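Local atomic coordinates of eukaryotic initiation factor 4F subunit p150 (Saccharomyces cerevisiae, PDB entry 2VSO), a protein that serves within the cap-binding eIF4F complex as an assembly point for the translation apparatus and stimulates translation by interacting with the polyadenylate-binding protein PAB1. Residues A77-I82 / V130-A135; A135-G140 / L174-F179; G251-I256 / F268-I273. One frame throughout, in Å; residues are numbered along the deposited sequence.

Interaction 1 (A77-I82 / V130-A135)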
loop_
_atom_site.group_PDB
_atom_site.type_symbol
_atom_site.label_atom_id
_atom_site.label_comp_id
_atom_site.label_asym_id
_atom_site.label_seq_id
_atom_site.Cartn_x
_atom_site.Cartn_y
_atom_site.Cartn_z
ATOM N N ALA C 77 9.165 -26.337 15.446
ATOM C CA ALA C 77 9.221 -24.996 15.988
ATOM C C ALA C 77 9.358 -23.971 14.847
ATOM O O ALA C 77 8.765 -22.890 14.876
ATOM C CB ALA C 77 10.364 -24.888 16.981
ATOM N N VAL C 78 10.130 -24.354 13.839
ATOM C CA VAL C 78 10.320 -23.588 12.623
ATOM C C VAL C 78 9.037 -23.470 11.803
ATOM O O VAL C 78 8.687 -22.376 11.374
ATOM C CB VAL C 78 11.412 -24.220 11.759
ATOM C CG1 VAL C 78 11.266 -23.790 10.303
ATOM C CG2 VAL C 78 12.780 -23.872 12.315
ATOM N N ILE C 79 8.337 -24.581 11.585
ATOM C CA ILE C 79 7.037 -24.523 10.905
ATOM C C ILE C 79 6.098 -23.569 11.638
ATOM O O ILE C 79 5.402 -22.771 11.026
ATOM C CB ILE C 79 6.319 -25.900 10.832
ATOM C CG1 ILE C 79 7.113 -26.927 10.019
ATOM C CG2 ILE C 79 4.936 -25.735 10.258
ATOM C CD1 ILE C 79 8.029 -26.325 9.006
ATOM N N GLU C 80 6.071 -23.663 12.958
ATOM C CA GLU C 80 5.100 -22.920 13.741
ATOM C C GLU C 80 5.355 -21.425 13.626
ATOM O O GLU C 80 4.432 -20.607 13.686
ATOM C CB GLU C 80 5.179 -23.337 15.195
ATOM C CG GLU C 80 4.239 -22.573 16.103
ATOM C CD GLU C 80 4.625 -22.675 17.568
ATOM O OE1 GLU C 80 3.810 -22.269 18.420
ATOM O OE2 GLU C 80 5.744 -23.154 17.862
ATOM N N GLN C 81 6.624 -21.080 13.457
ATOM C CA GLN C 81 7.024 -19.691 13.356
ATOM C C GLN C 81 6.757 -19.122 11.967
ATOM O O GLN C 81 6.511 -17.926 11.823
ATOM C CB GLN C 81 8.503 -19.542 13.686
ATOM C CG GLN C 81 8.804 -19.441 15.150
ATOM C CD GLN C 81 10.277 -19.187 15.398
ATOM O OE1 GLN C 81 10.801 -18.127 15.054
ATOM N NE2 GLN C 81 10.953 -20.159 16.000
ATOM N N ILE C 82 6.828 -19.977 10.951
ATOM C CA ILE C 82 6.546 -19.553 9.590
ATOM C C ILE C 82 5.070 -19.240 9.472
ATOM O O ILE C 82 4.686 -18.295 8.788
ATOM C CB ILE C 82 6.926 -20.614 8.542
ATOM C CG1 ILE C 82 8.437 -20.829 8.528
ATOM C CG2 ILE C 82 6.463 -20.169 7.165
ATOM C CD1 ILE C 82 8.892 -21.891 7.561
ATOM N N VAL C 130 0.009 -29.677 7.893
ATOM C CA VAL C 130 -1.388 -29.930 8.227
ATOM C C VAL C 130 -1.650 -29.775 9.726
ATOM O O VAL C 130 -2.530 -29.018 10.131
ATOM C CB VAL C 130 -1.845 -31.336 7.784
ATOM C CG1 VAL C 130 -3.357 -31.377 7.647
ATOM C CG2 VAL C 130 -1.179 -31.721 6.472
ATOM N N ALA C 131 -0.874 -30.488 10.538
ATOM C CA ALA C 131 -1.049 -30.492 11.994
ATOM C C ALA C 131 -1.032 -29.082 12.549
ATOM O O ALA C 131 -1.754 -28.763 13.496
ATOM C CB ALA C 131 0.045 -31.352 12.684
ATOM N N ARG C 132 -0.199 -28.239 11.953
ATOM C CA ARG C 132 -0.097 -26.854 12.384
ATOM C C ARG C 132 -1.234 -25.951 11.884
ATOM O O ARG C 132 -1.509 -24.932 12.516
ATOM C CB ARG C 132 1.273 -26.278 12.014
ATOM C CG ARG C 132 1.427 -24.810 12.289
ATOM C CD ARG C 132 1.212 -24.509 13.740
ATOM N NE ARG C 132 2.186 -25.188 14.580
ATOM C CZ ARG C 132 2.066 -25.300 15.897
ATOM N NH1 ARG C 132 1.011 -24.777 16.503
ATOM N NH2 ARG C 132 2.988 -25.938 16.605
ATOM N N CYS C 133 -1.904 -26.298 10.781
ATOM C CA CYS C 133 -3.039 -25.449 10.353
ATOM C C CYS C 133 -4.184 -25.755 11.284
ATOM O O CYS C 133 -4.893 -24.859 11.728
ATOM C CB CYS C 133 -3.507 -25.682 8.902
ATOM S SG CYS C 133 -2.256 -25.580 7.621
ATOM N N HIS C 134 -4.351 -27.044 11.563
ATOM C CA HIS C 134 -5.375 -27.528 12.483
ATOM C C HIS C 134 -5.231 -26.872 13.838
ATOM O O HIS C 134 -6.207 -26.416 14.429
ATOM C CB HIS C 134 -5.268 -29.033 12.642
ATOM C CG HIS C 134 -5.942 -29.812 11.555
ATOM N ND1 HIS C 134 -7.266 -29.619 11.214
ATOM C CD2 HIS C 134 -5.490 -30.800 10.755
ATOM C CE1 HIS C 134 -7.591 -30.449 10.239
ATOM N NE2 HIS C 134 -6.531 -31.183 9.945
ATOM N N ALA C 135 -4.005 -26.810 14.326
ATOM C CA ALA C 135 -3.760 -26.143 15.596
ATOM C C ALA C 135 -4.172 -24.678 15.521
ATOM O O ALA C 135 -4.986 -24.208 16.317
ATOM C CB ALA C 135 -2.297 -26.278 16.005
#
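Glu80 on helix 73-88 and Arg132 on helix 122-139 bring their CA atoms to 6.7 Å, the nearest backbone approach between 77-82 and 130-135. Both helices belong to the MIF4G domain, the all-helical, HEAT-repeat middle domain of eIF4G. Arg132 carries most of the contact. Its CB points toward the other helix with CG trans to the backbone N (chi1 174°), and bends at chi2 and chi3 then swing the guanidinium round beside Glu80. Glu80 keeps an extended chain and lays it over one face of that group, CG standing above its centre, 3.5 Å from Arg132 CZ. The carboxylate follows in nearly the same orientation, its plane 11° from that of the guanidinium. Such stacking turns the N-H bonds away from the oxygens: Glu80 OE2 lies 4.1 Å from Arg132 NH2, well out of the guanidinium plane, so the opposite charges probably attract without a salt bridge. Glu136 adds a long, weak ion pair to NH1, and Phe83 of helix 73-88 also touches the arginine. A leucine in place of Arg132 would probably leave the Glu80 carboxylate without its nearby positive charge and the chain of Glu80 without the flat group it lies on. Nearer the backbone, the buried Ile79 slides past the arginine stem, its CG2 4.1 Å from Arg132 CB.

Interaction 2 (A135-G140 / L174-F179)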
loop_
_atom_site.group_PDB
_atom_site.type_symbol
_atom_site.label_atom_id
_atom_site.label_comp_id
_atom_site.label_asym_id
_atom_site.label_seq_id
_atom_site.Cartn_x
_atom_site.Cartn_y
_atom_site.Cartn_z
ATOM N N ALA C 135 -4.005 -26.810 14.326
ATOM C CA ALA C 135 -3.760 -26.143 15.596
ATOM C C ALA C 135 -4.172 -24.678 15.521
ATOM O O ALA C 135 -4.986 -24.208 16.317
ATOM C CB ALA C 135 -2.297 -26.278 16.005
ATOM N N GLU C 136 -3.615 -23.957 14.553
ATOM C CA GLU C 136 -3.898 -22.535 14.429
ATOM C C GLU C 136 -5.368 -22.295 14.080
ATOM O O GLU C 136 -5.966 -21.316 14.517
ATOM C CB GLU C 136 -2.961 -21.881 13.403
ATOM C CG GLU C 136 -1.470 -22.182 13.624
ATOM C CD GLU C 136 -0.927 -21.646 14.948
ATOM O OE1 GLU C 136 -1.719 -21.150 15.768
ATOM O OE2 GLU C 136 0.299 -21.715 15.170
ATOM N N PHE C 137 -5.955 -23.205 13.313
ATOM C CA PHE C 137 -7.346 -23.066 12.905
ATOM C C PHE C 137 -8.263 -23.213 14.106
ATOM O O PHE C 137 -9.154 -22.396 14.322
ATOM C CB PHE C 137 -7.705 -24.107 11.833
ATOM C CG PHE C 137 -8.954 -23.781 11.052
ATOM C CD1 PHE C 137 -8.939 -22.800 10.054
ATOM C CD2 PHE C 137 -10.144 -24.453 11.306
ATOM C CE1 PHE C 137 -10.089 -22.495 9.321
ATOM C CE2 PHE C 137 -11.295 -24.157 10.584
ATOM C CZ PHE C 137 -11.267 -23.175 9.587
ATOM N N ASP C 138 -8.031 -24.259 14.893
ATOM C CA ASP C 138 -8.899 -24.584 16.026
ATOM C C ASP C 138 -9.058 -23.434 17.025
ATOM O O ASP C 138 -10.143 -23.236 17.573
ATOM C CB ASP C 138 -8.417 -25.854 16.731
ATOM C CG ASP C 138 -8.560 -27.102 15.860
ATOM O OD1 ASP C 138 -8.846 -26.978 14.648
ATOM O OD2 ASP C 138 -8.374 -28.216 16.398
ATOM N N LYS C 139 -7.985 -22.679 17.254
ATOM C CA LYS C 139 -8.057 -21.468 18.078
ATOM C C LYS C 139 -9.263 -20.597 17.720
ATOM O O LYS C 139 -9.938 -20.063 18.602
ATOM C CB LYS C 139 -6.778 -20.637 17.953
ATOM C CG LYS C 139 -5.494 -21.401 18.234
ATOM C CD LYS C 139 -4.340 -20.431 18.364
ATOM C CE LYS C 139 -3.002 -21.129 18.319
ATOM N NZ LYS C 139 -1.879 -20.143 18.240
ATOM N N GLY C 140 -9.516 -20.441 16.422
ATOM C CA GLY C 140 -10.708 -19.754 15.950
ATOM C C GLY C 140 -10.670 -18.241 16.051
ATOM O O GLY C 140 -9.630 -17.647 16.334
ATOM N N LEU C 174 -7.950 -14.638 9.361
ATOM C CA LEU C 174 -8.108 -14.411 7.926
ATOM C C LEU C 174 -6.776 -14.471 7.183
ATOM O O LEU C 174 -6.721 -14.901 6.047
ATOM C CB LEU C 174 -8.830 -13.080 7.663
ATOM C CG LEU C 174 -10.294 -13.215 8.072
ATOM C CD1 LEU C 174 -11.140 -12.037 7.628
ATOM C CD2 LEU C 174 -10.831 -14.529 7.498
ATOM N N GLY C 175 -5.706 -14.023 7.825
ATOM C CA GLY C 175 -4.387 -14.165 7.253
ATOM C C GLY C 175 -4.049 -15.640 7.071
ATOM O O GLY C 175 -3.363 -16.019 6.122
ATOM N N LEU C 176 -4.539 -16.474 7.981
ATOM C CA LEU C 176 -4.305 -17.908 7.889
ATOM C C LEU C 176 -5.082 -18.578 6.759
ATOM O O LEU C 176 -4.503 -19.348 5.997
ATOM C CB LEU C 176 -4.597 -18.600 9.214
ATOM C CG LEU C 176 -4.800 -20.104 9.094
ATOM C CD1 LEU C 176 -3.460 -20.852 9.121
ATOM C CD2 LEU C 176 -5.724 -20.562 10.202
ATOM N N VAL C 177 -6.380 -18.293 6.646
ATOM C CA VAL C 177 -7.181 -18.865 5.560
ATOM C C VAL C 177 -6.491 -18.542 4.256
ATOM O O VAL C 177 -6.466 -19.344 3.319
ATOM C CB VAL C 177 -8.612 -18.304 5.493
ATOM C CG1 VAL C 177 -9.410 -18.693 6.736
ATOM C CG2 VAL C 177 -8.560 -16.839 5.360
ATOM N N ARG C 178 -5.900 -17.357 4.219
ATOM C CA ARG C 178 -5.197 -16.900 3.046
ATOM C C ARG C 178 -3.979 -17.754 2.797
ATOM O O ARG C 178 -3.698 -18.141 1.662
ATOM C CB ARG C 178 -4.777 -15.448 3.230
ATOM C CG ARG C 178 -3.727 -15.042 2.254
ATOM C CD ARG C 178 -3.622 -13.555 2.101
ATOM N NE ARG C 178 -3.079 -13.338 0.774
ATOM C CZ ARG C 178 -3.033 -12.176 0.151
ATOM N NH1 ARG C 178 -3.494 -11.085 0.743
ATOM N NH2 ARG C 178 -2.519 -12.114 -1.067
ATOM N N PHE C 179 -3.266 -18.038 3.880
ATOM C CA PHE C 179 -2.046 -18.821 3.844
ATOM C C PHE C 179 -2.323 -20.279 3.495
ATOM O O PHE C 179 -1.574 -20.894 2.738
ATOM C CB PHE C 179 -1.333 -18.703 5.181
ATOM C CG PHE C 179 -0.013 -19.390 5.221
ATOM C CD1 PHE C 179 0.981 -19.063 4.329
ATOM C CD2 PHE C 179 0.239 -20.365 6.171
ATOM C CE1 PHE C 179 2.209 -19.694 4.373
ATOM C CE2 PHE C 179 1.464 -20.998 6.219
ATOM C CZ PHE C 179 2.451 -20.658 5.318
#
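Leu176 meets Glu136 and Phe137 where helix 163-185 passes the last turn of helix 122-139; the CA atoms of Phe137 and Leu176 are 7.8 Å apart. The leucine CB points toward the neighbouring helix. CG comes next, trans to the backbone N (chi1 162°), and there the chain forks. CD2 is the farther branch from the leucine CA and does most of the touching. It comes in at the edge of the Phe137 ring, close to the ring plane, with Leu176 CD2 3.9 Å from Phe137 CD1. The same methyl also rests against the helix backbone: Leu176 CD2 is 4.0 Å from Phe137 CA and 4.3 Å from Glu136 C, the carbonyl carbon. CD1, the other branch, reaches Glu136 as well: both methyls of Leu176, CD1 and CD2, stand 4.4 Å from Glu136 CB. In the HEAT-type helical stack of the MIF4G domain, this joins two helices through apolar side chains, with no hydrogen bond crossing between 135-140 and 174-179. Phe137 and Leu176 cross at about a right angle, and the methyl arrives at the ring edge. Only the first part of Glu136 shares in this packing; its CB heads toward Leu176, but the carboxylate turns away. Other helices pack on the pair. Phe83 and Cys87 of helix 73-88 touch Leu176, and Glu196 and Arg200 of helix 191-206 touch Phe137. Farther along helix 163-185, the ring of Phe179 packs edge-to-face with Phe83.

Interaction 3 (G251-I256 / F268-I273)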
loop_
_atom_site.group_PDB
_atom_site.type_symbol
_atom_site.label_atom_id
_atom_site.label_comp_id
_atom_site.label_asym_id
_atom_site.label_seq_id
_atom_site.Cartn_x
_atom_site.Cartn_y
_atom_site.Cartn_z
ATOM N N GLY C 251 -24.144 -19.806 -4.004
ATOM C CA GLY C 251 -25.530 -19.511 -3.713
ATOM C C GLY C 251 -25.692 -18.592 -2.515
ATOM O O GLY C 251 -26.702 -17.920 -2.372
ATOM N N ILE C 252 -24.694 -18.570 -1.644
ATOM C CA ILE C 252 -24.723 -17.718 -0.465
ATOM C C ILE C 252 -24.313 -16.334 -0.884
ATOM O O ILE C 252 -24.740 -15.342 -0.295
ATOM C CB ILE C 252 -23.742 -18.215 0.624
ATOM C CG1 ILE C 252 -24.318 -19.429 1.354
ATOM C CG2 ILE C 252 -23.440 -17.121 1.624
ATOM C CD1 ILE C 252 -23.350 -20.032 2.318
ATOM N N LEU C 253 -23.471 -16.283 -1.911
ATOM C CA LEU C 253 -22.942 -15.033 -2.429
ATOM C C LEU C 253 -23.945 -14.347 -3.350
ATOM O O LEU C 253 -24.057 -13.129 -3.345
ATOM C CB LEU C 253 -21.623 -15.276 -3.167
ATOM C CG LEU C 253 -20.436 -15.875 -2.408
ATOM C CD1 LEU C 253 -19.157 -15.720 -3.237
ATOM C CD2 LEU C 253 -20.258 -15.253 -1.014
ATOM N N ASP C 254 -24.666 -15.124 -4.149
ATOM C CA ASP C 254 -25.733 -14.563 -4.968
ATOM C C ASP C 254 -26.765 -13.909 -4.061
ATOM O O ASP C 254 -27.263 -12.824 -4.348
ATOM C CB ASP C 254 -26.391 -15.634 -5.835
ATOM C CG ASP C 254 -25.517 -16.065 -6.996
ATOM O OD1 ASP C 254 -24.517 -15.370 -7.284
ATOM O OD2 ASP C 254 -25.831 -17.103 -7.619
ATOM N N ASN C 255 -27.073 -14.579 -2.960
ATOM C CA ASN C 255 -27.969 -14.042 -1.953
ATOM C C ASN C 255 -27.419 -12.735 -1.424
ATOM O O ASN C 255 -28.100 -11.714 -1.448
ATOM C CB ASN C 255 -28.142 -15.040 -0.807
ATOM C CG ASN C 255 -29.131 -14.565 0.235
ATOM O OD1 ASN C 255 -29.792 -13.544 0.059
ATOM N ND2 ASN C 255 -29.237 -15.307 1.331
ATOM N N ILE C 256 -26.174 -12.771 -0.961
ATOM C CA ILE C 256 -25.530 -11.586 -0.407
ATOM C C ILE C 256 -25.564 -10.397 -1.355
ATOM O O ILE C 256 -25.813 -9.268 -0.940
ATOM C CB ILE C 256 -24.084 -11.870 -0.010
ATOM C CG1 ILE C 256 -24.048 -12.518 1.378
ATOM C CG2 ILE C 256 -23.275 -10.583 -0.028
ATOM C CD1 ILE C 256 -22.757 -13.231 1.692
ATOM N N PHE C 268 -18.924 -5.510 -6.683
ATOM C CA PHE C 268 -18.278 -5.715 -7.968
ATOM C C PHE C 268 -17.381 -6.937 -7.929
ATOM O O PHE C 268 -17.279 -7.650 -8.915
ATOM C CB PHE C 268 -17.466 -4.483 -8.413
ATOM C CG PHE C 268 -18.312 -3.339 -8.912
ATOM C CD1 PHE C 268 -17.903 -2.029 -8.725
ATOM C CD2 PHE C 268 -19.516 -3.576 -9.551
ATOM C CE1 PHE C 268 -18.681 -0.985 -9.171
ATOM C CE2 PHE C 268 -20.298 -2.527 -9.991
ATOM C CZ PHE C 268 -19.876 -1.232 -9.805
ATOM N N LYS C 269 -16.716 -7.162 -6.798
ATOM C CA LYS C 269 -15.854 -8.338 -6.624
ATOM C C LYS C 269 -16.648 -9.642 -6.682
ATOM O O LYS C 269 -16.256 -10.587 -7.356
ATOM C CB LYS C 269 -15.077 -8.259 -5.305
ATOM C CG LYS C 269 -13.899 -7.292 -5.335
ATOM C CD LYS C 269 -13.341 -7.030 -3.931
ATOM C CE LYS C 269 -11.925 -6.489 -4.008
ATOM N NZ LYS C 269 -11.816 -5.349 -4.956
ATOM N N LEU C 270 -17.774 -9.671 -5.978
ATOM C CA LEU C 270 -18.647 -10.827 -5.967
ATOM C C LEU C 270 -19.233 -11.152 -7.335
ATOM O O LEU C 270 -19.314 -12.305 -7.727
ATOM C CB LEU C 270 -19.774 -10.619 -4.957
ATOM C CG LEU C 270 -19.325 -10.255 -3.544
ATOM C CD1 LEU C 270 -20.515 -9.850 -2.691
ATOM C CD2 LEU C 270 -18.590 -11.424 -2.917
ATOM N N ILE C 271 -19.667 -10.128 -8.055
ATOM C CA ILE C 271 -20.265 -10.324 -9.367
ATOM C C ILE C 271 -19.217 -10.852 -10.350
ATOM O O ILE C 271 -19.535 -11.579 -11.294
ATOM C CB ILE C 271 -20.935 -9.023 -9.866
ATOM C CG1 ILE C 271 -22.258 -8.814 -9.136
ATOM C CG2 ILE C 271 -21.186 -9.063 -11.359
ATOM C CD1 ILE C 271 -22.713 -7.383 -9.129
ATOM N N ASP C 272 -17.960 -10.521 -10.086
ATOM C CA ASP C 272 -16.861 -10.946 -10.945
ATOM C C ASP C 272 -16.346 -12.375 -10.746
ATOM O O ASP C 272 -15.987 -13.007 -11.735
ATOM C CB ASP C 272 -15.720 -9.932 -10.911
ATOM C CG ASP C 272 -16.093 -8.621 -11.591
ATOM O OD1 ASP C 272 -17.273 -8.471 -11.976
ATOM O OD2 ASP C 272 -15.213 -7.747 -11.743
ATOM N N ILE C 273 -16.297 -12.893 -9.508
ATOM C CA ILE C 273 -16.003 -14.334 -9.350
ATOM C C ILE C 273 -17.168 -15.195 -9.808
ATOM O O ILE C 273 -16.958 -16.287 -10.320
ATOM C CB ILE C 273 -15.570 -14.800 -7.918
ATOM C CG1 ILE C 273 -15.933 -13.770 -6.859
ATOM C CG2 ILE C 273 -14.086 -15.207 -7.876
ATOM C CD1 ILE C 273 -17.246 -14.053 -6.192
#
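Leu253 on helix 242-257 and Leu270 on helix 264-278, which bury the most surface here, face each other with their CA atoms 7.0 Å apart. The axes of the short segments pass at 10.1 Å and their directions differ by 141°, a roughly antiparallel pairing of consecutive helices within the HEAT-type helical stack of the MIF4G domain. Both leucines aim their CB atoms at the opposing helix. Leu253 CD1 meets two partners: Leu270 CD2 at 4.3 Å and Ile273 CD1 at 3.9 Å, the isoleucine crossing it at about a right angle. The second methyl of Leu270, CD1, goes to Ile256, meeting its CG2 at 3.9 Å. That CG2, trans to the backbone N (chi1 of Ile256 -83°), is the methyl turned to Leu270, while the longer CG1-CD1 arm does not make this contact. All four side chains are buried, and neighbours extend the core: Leu205 of helix 191-206 packs on Leu253, Val218 of helix 211-228 on Leu270 and Ile273, and Ile262 on Ile256 and Leu270. Helix 264-278 also meets another protein chain, presumably eIF4A, whose basic side chains form a salt bridge with Asp272 and a cation-pi contact with Phe268. Between the two segments only methyl groups meet and no hydrogen bond crosses, so their union rests on hydrophobic burial and shape, without a polar pairing to fix its direction.

Interactions 1 and 2 adjoin, their centres 10 Å apart, because both use helix 122-139 and share Ala135. They touch through Glu80 CG and Glu136 OE2, 4.1 Å apart, and the weak ion pair of Glu136 with Arg132 runs from one to the other. Phe83 of helix 73-88 also bridges them, touching both Arg132 and Leu176. Interaction 3 lies toward the C-terminal end of the same domain, its centre 23 Å from that of interaction 2 and 32 Å from that of interaction 1; its nearest atoms are about 11 Å from interaction 2. Of the three, it is the one with a second protein chain beside its segments.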